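Local coordinates for berberine bridge enzyme-like protein (PDB 5D79), which is an FAD-dependent oxidoreductase of the berberine bridge enzyme-like family that takes part in the plant's adaptation to salt stress, at residues Tyr224-Arg229 / Glu414-His419; Leu478-Gly483 / Cys521-Ile526. One frame throughout, in Å; residues are numbered along the deposited sequence.

Interaction 1: Tyr224-Arg229 / Glu414-His419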
ATOM      1  N   TYR A 224     -17.010   9.403   8.853  1.00 22.89           N
ATOM      2  CA  TYR A 224     -16.860   8.094   8.246  1.00 22.18           C
ATOM      3  C   TYR A 224     -16.027   8.219   6.967  1.00 22.08           C
ATOM      4  O   TYR A 224     -15.069   7.461   6.761  1.00 22.87           O
ATOM      5  CB  TYR A 224     -18.241   7.493   7.957  1.00 19.27           C
ATOM      6  CG  TYR A 224     -18.339   5.973   8.001  1.00 24.06           C
ATOM      7  CD1 TYR A 224     -17.254   5.151   7.662  1.00 20.42           C
ATOM      8  CD2 TYR A 224     -19.534   5.361   8.369  1.00 28.44           C
ATOM      9  CE1 TYR A 224     -17.371   3.767   7.701  1.00 20.55           C
ATOM     10  CE2 TYR A 224     -19.658   3.991   8.408  1.00 29.77           C
ATOM     11  CZ  TYR A 224     -18.584   3.195   8.073  1.00 26.65           C
ATOM     12  OH  TYR A 224     -18.756   1.829   8.131  1.00 24.51           O
ATOM     13  N   PHE A 225     -16.394   9.185   6.121  1.00 19.44           N
ATOM     14  CA  PHE A 225     -15.710   9.422   4.845  1.00 19.20           C
ATOM     15  C   PHE A 225     -14.226   9.739   5.029  1.00 16.79           C
ATOM     16  O   PHE A 225     -13.386   9.459   4.175  1.00 14.60           O
ATOM     17  CB  PHE A 225     -16.385  10.563   4.077  1.00 21.94           C
ATOM     18  CG  PHE A 225     -15.857  10.735   2.678  1.00 23.11           C
ATOM     19  CD1 PHE A 225     -16.108   9.774   1.707  1.00 25.10           C
ATOM     20  CD2 PHE A 225     -15.099  11.844   2.338  1.00 21.40           C
ATOM     21  CE1 PHE A 225     -15.606   9.917   0.423  1.00 24.57           C
ATOM     22  CE2 PHE A 225     -14.599  11.993   1.059  1.00 19.82           C
ATOM     23  CZ  PHE A 225     -14.851  11.030   0.099  1.00 22.24           C
ATOM     24  N   TRP A 226     -13.908  10.334   6.163  1.00 19.66           N
ATOM     25  CA  TRP A 226     -12.537  10.692   6.461  1.00 18.24           C
ATOM     26  C   TRP A 226     -11.763   9.430   6.844  1.00 16.60           C
ATOM     27  O   TRP A 226     -10.697   9.148   6.290  1.00 16.15           O
ATOM     28  CB  TRP A 226     -12.528  11.757   7.570  1.00 19.06           C
ATOM     29  CG  TRP A 226     -11.202  12.155   8.121  1.00 16.84           C
ATOM     30  CD1 TRP A 226     -10.392  13.155   7.671  1.00 13.67           C
ATOM     31  CD2 TRP A 226     -10.550  11.591   9.265  1.00 14.84           C
ATOM     32  NE1 TRP A 226      -9.262  13.232   8.448  1.00 15.03           N
ATOM     33  CE2 TRP A 226      -9.338  12.282   9.436  1.00 16.63           C
ATOM     34  CE3 TRP A 226     -10.866  10.559  10.151  1.00 14.06           C
ATOM     35  CZ2 TRP A 226      -8.446  11.974  10.462  1.00 19.14           C
ATOM     36  CZ3 TRP A 226      -9.986  10.259  11.166  1.00 13.87           C
ATOM     37  CH2 TRP A 226      -8.792  10.959  11.315  1.00 18.26           C
ATOM     38  N   ALA A 227     -12.338   8.648   7.752  1.00 18.54           N
ATOM     39  CA  ALA A 227     -11.660   7.489   8.323  1.00 18.84           C
ATOM     40  C   ALA A 227     -11.280   6.448   7.275  1.00 18.53           C
ATOM     41  O   ALA A 227     -10.213   5.841   7.363  1.00 16.27           O
ATOM     42  CB  ALA A 227     -12.527   6.856   9.394  1.00 18.36           C
ATOM     43  N   ILE A 228     -12.141   6.245   6.283  1.00 22.15           N
ATOM     44  CA  ILE A 228     -11.880   5.215   5.277  1.00 24.85           C
ATOM     45  C   ILE A 228     -10.782   5.633   4.299  1.00 23.24           C
ATOM     46  O   ILE A 228     -10.243   4.794   3.581  1.00 19.40           O
ATOM     47  CB  ILE A 228     -13.164   4.838   4.475  1.00 20.14           C
ATOM     48  CG1 ILE A 228     -13.765   6.060   3.777  1.00 20.38           C
ATOM     49  CG2 ILE A 228     -14.193   4.212   5.387  1.00 21.93           C
ATOM     50  CD1 ILE A 228     -14.952   5.731   2.896  1.00 15.72           C
ATOM     51  N   ARG A 229     -10.437   6.920   4.277  1.00 22.76           N
ATOM     52  CA  ARG A 229      -9.430   7.405   3.336  1.00 17.51           C
ATOM     53  C   ARG A 229      -8.044   7.528   3.962  1.00 16.28           C
ATOM     54  O   ARG A 229      -7.423   8.599   3.902  1.00 15.58           O
ATOM     55  CB  ARG A 229      -9.848   8.753   2.749  1.00 15.91           C
ATOM     56  CG  ARG A 229     -11.028   8.669   1.788  1.00 16.89           C
ATOM     57  CD  ARG A 229     -11.392  10.058   1.280  1.00 23.44           C
ATOM     58  NE  ARG A 229     -11.945  10.885   2.354  1.00 27.32           N
ATOM     59  CZ  ARG A 229     -11.685  12.177   2.521  1.00 20.33           C
ATOM     60  NH1 ARG A 229     -10.874  12.808   1.686  1.00 20.79           N
ATOM     61  NH2 ARG A 229     -12.241  12.832   3.526  1.00 20.07           N
ATOM     62  N   GLU A 414      -5.892  16.572   7.615  1.00 13.11           N
ATOM     63  CA  GLU A 414      -6.784  16.522   6.458  1.00 15.89           C
ATOM     64  C   GLU A 414      -7.298  15.130   6.114  1.00 16.45           C
ATOM     65  O   GLU A 414      -8.462  14.972   5.770  1.00 18.94           O
ATOM     66  CB  GLU A 414      -6.094  17.124   5.236  1.00 17.54           C
ATOM     67  CG  GLU A 414      -5.906  18.634   5.363  1.00 23.53           C
ATOM     68  CD  GLU A 414      -5.348  19.268   4.108  1.00 26.45           C
ATOM     69  OE1 GLU A 414      -4.377  20.055   4.215  1.00 24.64           O
ATOM     70  OE2 GLU A 414      -5.884  18.974   3.019  1.00 30.37           O
ATOM     71  N   THR A 415      -6.423  14.133   6.165  1.00 18.92           N
ATOM     72  CA  THR A 415      -6.826  12.738   6.018  1.00 14.38           C
ATOM     73  C   THR A 415      -6.101  11.972   7.114  1.00 13.85           C
ATOM     74  O   THR A 415      -5.138  12.484   7.684  1.00 17.58           O
ATOM     75  CB  THR A 415      -6.487  12.159   4.618  1.00 16.23           C
ATOM     76  OG1 THR A 415      -5.074  11.986   4.492  1.00 21.92           O
ATOM     77  CG2 THR A 415      -6.988  13.065   3.499  1.00 16.67           C
ATOM     78  N   PRO A 416      -6.563  10.758   7.438  1.00 13.97           N
ATOM     79  CA  PRO A 416      -5.917  10.023   8.536  1.00 16.80           C
ATOM     80  C   PRO A 416      -4.394   9.840   8.390  1.00 19.98           C
ATOM     81  O   PRO A 416      -3.704   9.865   9.417  1.00 20.13           O
ATOM     82  CB  PRO A 416      -6.639   8.674   8.517  1.00 16.97           C
ATOM     83  CG  PRO A 416      -8.021   9.023   8.052  1.00 14.23           C
ATOM     84  CD  PRO A 416      -7.815  10.112   7.011  1.00 13.26           C
ATOM     85  N   PHE A 417      -3.885   9.683   7.166  1.00 16.48           N
ATOM     86  CA  PHE A 417      -2.441   9.632   6.928  1.00 10.78           C
ATOM     87  C   PHE A 417      -1.769  10.893   7.496  1.00 16.04           C
ATOM     88  O   PHE A 417      -2.065  12.015   7.066  1.00 16.50           O
ATOM     89  CB  PHE A 417      -2.154   9.482   5.425  1.00 13.79           C
ATOM     90  CG  PHE A 417      -0.697   9.399   5.092  1.00 12.50           C
ATOM     91  CD1 PHE A 417       0.061  10.554   4.930  1.00 11.12           C
ATOM     92  CD2 PHE A 417      -0.081   8.166   4.938  1.00 14.89           C
ATOM     93  CE1 PHE A 417       1.405  10.488   4.630  1.00 13.87           C
ATOM     94  CE2 PHE A 417       1.264   8.086   4.628  1.00 18.87           C
ATOM     95  CZ  PHE A 417       2.012   9.255   4.473  1.00 18.81           C
ATOM     96  N   PRO A 418      -0.869  10.717   8.474  1.00 15.65           N
ATOM     97  CA  PRO A 418      -0.382  11.867   9.235  1.00 14.43           C
ATOM     98  C   PRO A 418       0.942  12.464   8.760  1.00 15.96           C
ATOM     99  O   PRO A 418       1.316  13.551   9.205  1.00 18.79           O
ATOM    100  CB  PRO A 418      -0.201  11.271  10.628  1.00 12.60           C
ATOM    101  CG  PRO A 418       0.332   9.914  10.330  1.00 10.80           C
ATOM    102  CD  PRO A 418      -0.468   9.451   9.115  1.00 12.81           C
ATOM    103  N   HIS A 419       1.653  11.757   7.893  1.00 15.08           N
ATOM    104  CA  HIS A 419       3.046  12.089   7.608  1.00 15.25           C
ATOM    105  C   HIS A 419       3.181  13.110   6.498  1.00 15.27           C
ATOM    106  O   HIS A 419       3.435  12.767   5.345  1.00 14.36           O
ATOM    107  CB  HIS A 419       3.810  10.820   7.254  1.00 14.02           C
ATOM    108  CG  HIS A 419       3.505   9.682   8.166  1.00 13.32           C
ATOM    109  ND1 HIS A 419       4.054   9.571   9.422  1.00 16.53           N
ATOM    110  CD2 HIS A 419       2.672   8.629   8.024  1.00  9.96           C
ATOM    111  CE1 HIS A 419       3.584   8.490  10.010  1.00 12.65           C
ATOM    112  NE2 HIS A 419       2.748   7.897   9.180  1.00 10.52           N
TER

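Interaction 2: Leu478-Gly483 / Cys521-Ile526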
ATOM      1  N   LEU A 478       5.512  -3.889  15.303  1.00 23.35           N
ATOM      2  CA  LEU A 478       5.228  -2.648  16.037  1.00 26.93           C
ATOM      3  C   LEU A 478       4.238  -2.888  17.194  1.00 26.33           C
ATOM      4  O   LEU A 478       4.059  -2.029  18.067  1.00 26.69           O
ATOM      5  CB  LEU A 478       4.681  -1.568  15.094  1.00 26.62           C
ATOM      6  CG  LEU A 478       5.349  -1.419  13.725  1.00 26.19           C
ATOM      7  CD1 LEU A 478       4.647  -0.341  12.908  1.00 25.39           C
ATOM      8  CD2 LEU A 478       6.833  -1.124  13.866  1.00 24.81           C
ATOM      9  N   GLY A 479       3.590  -4.055  17.181  1.00 25.54           N
ATOM     10  CA  GLY A 479       2.665  -4.445  18.231  1.00 25.85           C
ATOM     11  C   GLY A 479       1.345  -5.000  17.719  1.00 26.50           C
ATOM     12  O   GLY A 479       0.935  -4.700  16.602  1.00 27.59           O
ATOM     13  N   MET A 480       0.682  -5.813  18.538  1.00 25.98           N
ATOM     14  CA  MET A 480      -0.635  -6.354  18.208  1.00 28.01           C
ATOM     15  C   MET A 480      -1.459  -6.580  19.481  1.00 29.39           C
ATOM     16  O   MET A 480      -0.926  -6.519  20.586  1.00 29.58           O
ATOM     17  CB  MET A 480      -0.497  -7.655  17.418  1.00 29.58           C
ATOM     18  CG  MET A 480       0.350  -8.712  18.104  1.00 33.02           C
ATOM     19  SD  MET A 480       0.446 -10.240  17.154  1.00 47.97           S
ATOM     20  CE  MET A 480      -1.245 -10.837  17.258  1.00 27.64           C
ATOM     21  N   TYR A 481      -2.760  -6.820  19.329  1.00 29.80           N
ATOM     22  CA  TYR A 481      -3.618  -7.126  20.475  1.00 29.19           C
ATOM     23  C   TYR A 481      -3.386  -8.539  21.022  1.00 33.23           C
ATOM     24  O   TYR A 481      -3.576  -9.531  20.316  1.00 32.29           O
ATOM     25  CB  TYR A 481      -5.091  -6.977  20.106  1.00 32.83           C
ATOM     26  CG  TYR A 481      -5.551  -5.559  19.855  1.00 31.76           C
ATOM     27  CD1 TYR A 481      -5.600  -4.624  20.887  1.00 29.68           C
ATOM     28  CD2 TYR A 481      -5.976  -5.166  18.592  1.00 29.07           C
ATOM     29  CE1 TYR A 481      -6.028  -3.326  20.655  1.00 29.03           C
ATOM     30  CE2 TYR A 481      -6.409  -3.870  18.355  1.00 30.45           C
ATOM     31  CZ  TYR A 481      -6.433  -2.958  19.385  1.00 28.00           C
ATOM     32  OH  TYR A 481      -6.868  -1.679  19.129  1.00 26.45           O
ATOM     33  N   LEU A 482      -2.994  -8.625  22.289  1.00 36.69           N
ATOM     34  CA  LEU A 482      -2.688  -9.904  22.914  1.00 38.52           C
ATOM     35  C   LEU A 482      -3.227  -9.966  24.339  1.00 44.19           C
ATOM     36  O   LEU A 482      -3.511 -11.046  24.858  1.00 46.63           O
ATOM     37  CB  LEU A 482      -1.178 -10.140  22.901  1.00 37.05           C
ATOM     38  CG  LEU A 482      -0.599 -10.346  21.497  1.00 37.31           C
ATOM     39  CD1 LEU A 482       0.915 -10.204  21.478  1.00 33.49           C
ATOM     40  CD2 LEU A 482      -1.033 -11.704  20.949  1.00 40.22           C
ATOM     41  N   GLY A 483      -3.378  -8.797  24.958  1.00 46.14           N
ATOM     42  CA  GLY A 483      -3.854  -8.699  26.328  1.00 46.55           C
ATOM     43  C   GLY A 483      -2.823  -8.056  27.240  1.00 47.25           C
ATOM     44  O   GLY A 483      -2.795  -8.321  28.441  1.00 46.90           O
ATOM     45  N   CYS A 521     -12.630  -5.942  13.137  1.00 22.89           N
ATOM     46  CA  CYS A 521     -11.401  -5.935  13.919  1.00 24.26           C
ATOM     47  C   CYS A 521     -10.391  -6.958  13.400  1.00 28.15           C
ATOM     48  O   CYS A 521     -10.763  -8.047  12.976  1.00 29.35           O
ATOM     49  CB  CYS A 521     -11.701  -6.202  15.407  1.00 25.75           C
ATOM     50  SG  CYS A 521     -12.142  -7.926  15.870  1.00 36.28           S
ATOM     51  N   ASP A 522      -9.114  -6.584  13.417  1.00 30.26           N
ATOM     52  CA  ASP A 522      -8.018  -7.528  13.203  1.00 25.64           C
ATOM     53  C   ASP A 522      -6.985  -7.345  14.312  1.00 24.45           C
ATOM     54  O   ASP A 522      -7.286  -6.767  15.364  1.00 25.53           O
ATOM     55  CB  ASP A 522      -7.376  -7.371  11.809  1.00 20.02           C
ATOM     56  CG  ASP A 522      -7.065  -5.928  11.439  1.00 17.05           C
ATOM     57  OD1 ASP A 522      -6.657  -5.133  12.298  1.00 20.62           O
ATOM     58  OD2 ASP A 522      -7.209  -5.585  10.255  1.00 19.93           O
ATOM     59  N   GLU A 523      -5.766  -7.814  14.077  1.00 21.69           N
ATOM     60  CA  GLU A 523      -4.734  -7.793  15.110  1.00 23.73           C
ATOM     61  C   GLU A 523      -4.134  -6.398  15.411  1.00 21.48           C
ATOM     62  O   GLU A 523      -3.418  -6.231  16.404  1.00 20.73           O
ATOM     63  CB  GLU A 523      -3.622  -8.770  14.720  1.00 28.99           C
ATOM     64  CG  GLU A 523      -4.010 -10.258  14.820  1.00 33.94           C
ATOM     65  CD  GLU A 523      -4.963 -10.728  13.721  1.00 31.82           C
ATOM     66  OE1 GLU A 523      -5.054 -10.053  12.671  1.00 32.30           O
ATOM     67  OE2 GLU A 523      -5.617 -11.778  13.915  1.00 29.26           O
ATOM     68  N   GLN A 524      -4.432  -5.411  14.564  1.00 20.64           N
ATOM     69  CA  GLN A 524      -3.947  -4.038  14.744  1.00 19.81           C
ATOM     70  C   GLN A 524      -5.040  -2.968  14.516  1.00 24.64           C
ATOM     71  O   GLN A 524      -4.743  -1.777  14.351  1.00 22.80           O
ATOM     72  CB  GLN A 524      -2.768  -3.768  13.801  1.00 17.31           C
ATOM     73  CG  GLN A 524      -1.408  -4.179  14.329  1.00 18.78           C
ATOM     74  CD  GLN A 524      -0.263  -3.660  13.463  1.00 20.43           C
ATOM     75  OE1 GLN A 524      -0.464  -3.298  12.300  1.00 21.03           O
ATOM     76  NE2 GLN A 524       0.943  -3.613  14.030  1.00 22.68           N
ATOM     77  N   SER A 525      -6.301  -3.383  14.512  1.00 26.91           N
ATOM     78  CA  SER A 525      -7.388  -2.461  14.187  1.00 26.00           C
ATOM     79  C   SER A 525      -7.532  -1.327  15.220  1.00 22.54           C
ATOM     80  O   SER A 525      -7.057  -1.430  16.361  1.00 18.10           O
ATOM     81  CB  SER A 525      -8.711  -3.229  14.043  1.00 22.87           C
ATOM     82  OG  SER A 525      -9.049  -3.901  15.241  1.00 24.94           O
ATOM     83  N   ILE A 526      -8.173  -0.241  14.790  1.00 19.80           N
ATOM     84  CA  ILE A 526      -8.436   0.909  15.643  1.00 18.86           C
ATOM     85  C   ILE A 526      -9.390   0.488  16.751  1.00 21.56           C
ATOM     86  O   ILE A 526     -10.425  -0.122  16.465  1.00 20.47           O
ATOM     87  CB  ILE A 526      -9.046   2.077  14.830  1.00 19.94           C
ATOM     88  CG1 ILE A 526      -8.099   2.526  13.706  1.00 18.83           C
ATOM     89  CG2 ILE A 526      -9.431   3.245  15.733  1.00 15.90           C
ATOM     90  CD1 ILE A 526      -6.789   3.123  14.182  1.00 14.30           C
TER

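Interaction 1: Tyr224-Arg229 / Glu414-His419
Trp226 lays its indole against the ring of Pro416 in a proline-tryptophan CH-pi contact, which joins the end of helix 222-227, in the FAD-binding PCMH-type region, to the loop between helix 406-409 and strand 425-434. Pro416 CG stands 3.6 Å from the centroid of the six-membered ring and only 2° off its normal, so the methylene sits squarely over the face. CD of the same proline lies nearer the fused bond, with Trp226 CE2 3.6 Å away. With CG anti to the backbone N (chi1 174°), the indole ends up close to 414-419, although the bond to CB does not itself aim there. Its pyrrole side then follows the backbone before the proline: Glu414 O comes to the ring edge near the plane, 3.3 Å from Trp226 CD1, and NE1 makes its hydrogen bond to Tyr413 O. Arg506 adds a cation-pi contact to the ring, and Leu507 of helix 504-514 touches it too.

The proline also presses on backbone oxygens, with CD 3.1 Å from Trp226 O. On the helix side, Arg229 folds back and NE donates to Phe225 O at 2.7 Å, almost straight at 169° but from above the carbonyl plane. Its own carbonyl is less well served: Arg229 O is buried against carbon atoms, with no hydrogen-bond partner in the model, 3.7 Å from Thr415 CB and 3.5 Å from Pro416 CD.

Interaction 2: Leu478-Gly483 / Cys521-Ile526
Tyr481 reaches across from the loop 478-483 to the turn 521-526, two pieces of the berberine-like C-terminal region. With CG anti to the carbonyl carbon and beside the backbone N (chi1 -69°), the ring is laid along the partner backbone. CB and CG pass Glu523 O at a distance; CD2 comes closer to it, at 3.5 Å, and also nears Asp522 O at the ring edge. Further out, CE2 is 3.2 Å from Ser525 O, which lies in the ring plane, CZ is 3.4 Å from it, and at the tip OH donates to that same oxygen at 2.8 Å, nearly along the C=O axis. Trp495 meets the ring edge-to-face and Lys488 supplies a cation-pi contact.

The backbone of the same residue is held as well: Tyr481 N donates to Glu523 O at 3.1 Å. Met480 CA approaches that carbonyl in a CA-H...O contact, while Met480 CE packs on Glu523 CG, 3.7 Å away, the two side chains running side by side. On the other flank Gln524, extended beyond CG, brings NE2 to Gly479 O at 2.8 Å, in the carbonyl plane and with an N-H...O angle of 166°. NE2 also bonds Asp475 O, and OE1 takes Tyr499 OH, which fixes the amide's rotation.

Within 521-526, Gln524 N donates to Asp522 OD1 at 3.2 Å, an Asx turn. The carboxylate of Glu523 leads off to Arg105 and the backbone N of Tyr121, and Asp522 OD2 hydrogen-bonds Ser234 OG. All three bonds across the contact accept at main-chain carbonyls, two from side-chain donors, so it depends on the two backbone paths and on where the Tyr481 and Gln524 side chains are placed.

Interaction 1 is the more buried of the two and is mainly apolar, an indole and a proline meeting between a helix end and a loop. Interaction 2 is partly buried, joins two loops, and relies on directed hydrogen bonds. Their nearest atoms are about 7 Å apart and they do not touch, but helices 504-514 and 488-500 run beside both. Interaction 1 ties the FAD-binding region to a loop 185 residues further along the sequence, whereas interaction 2 stays within the C-terminal family region. The cofactor is about 11 Å from the Ala227 side chain in interaction 1 and about 4 Å from that of Asp522 in interaction 2.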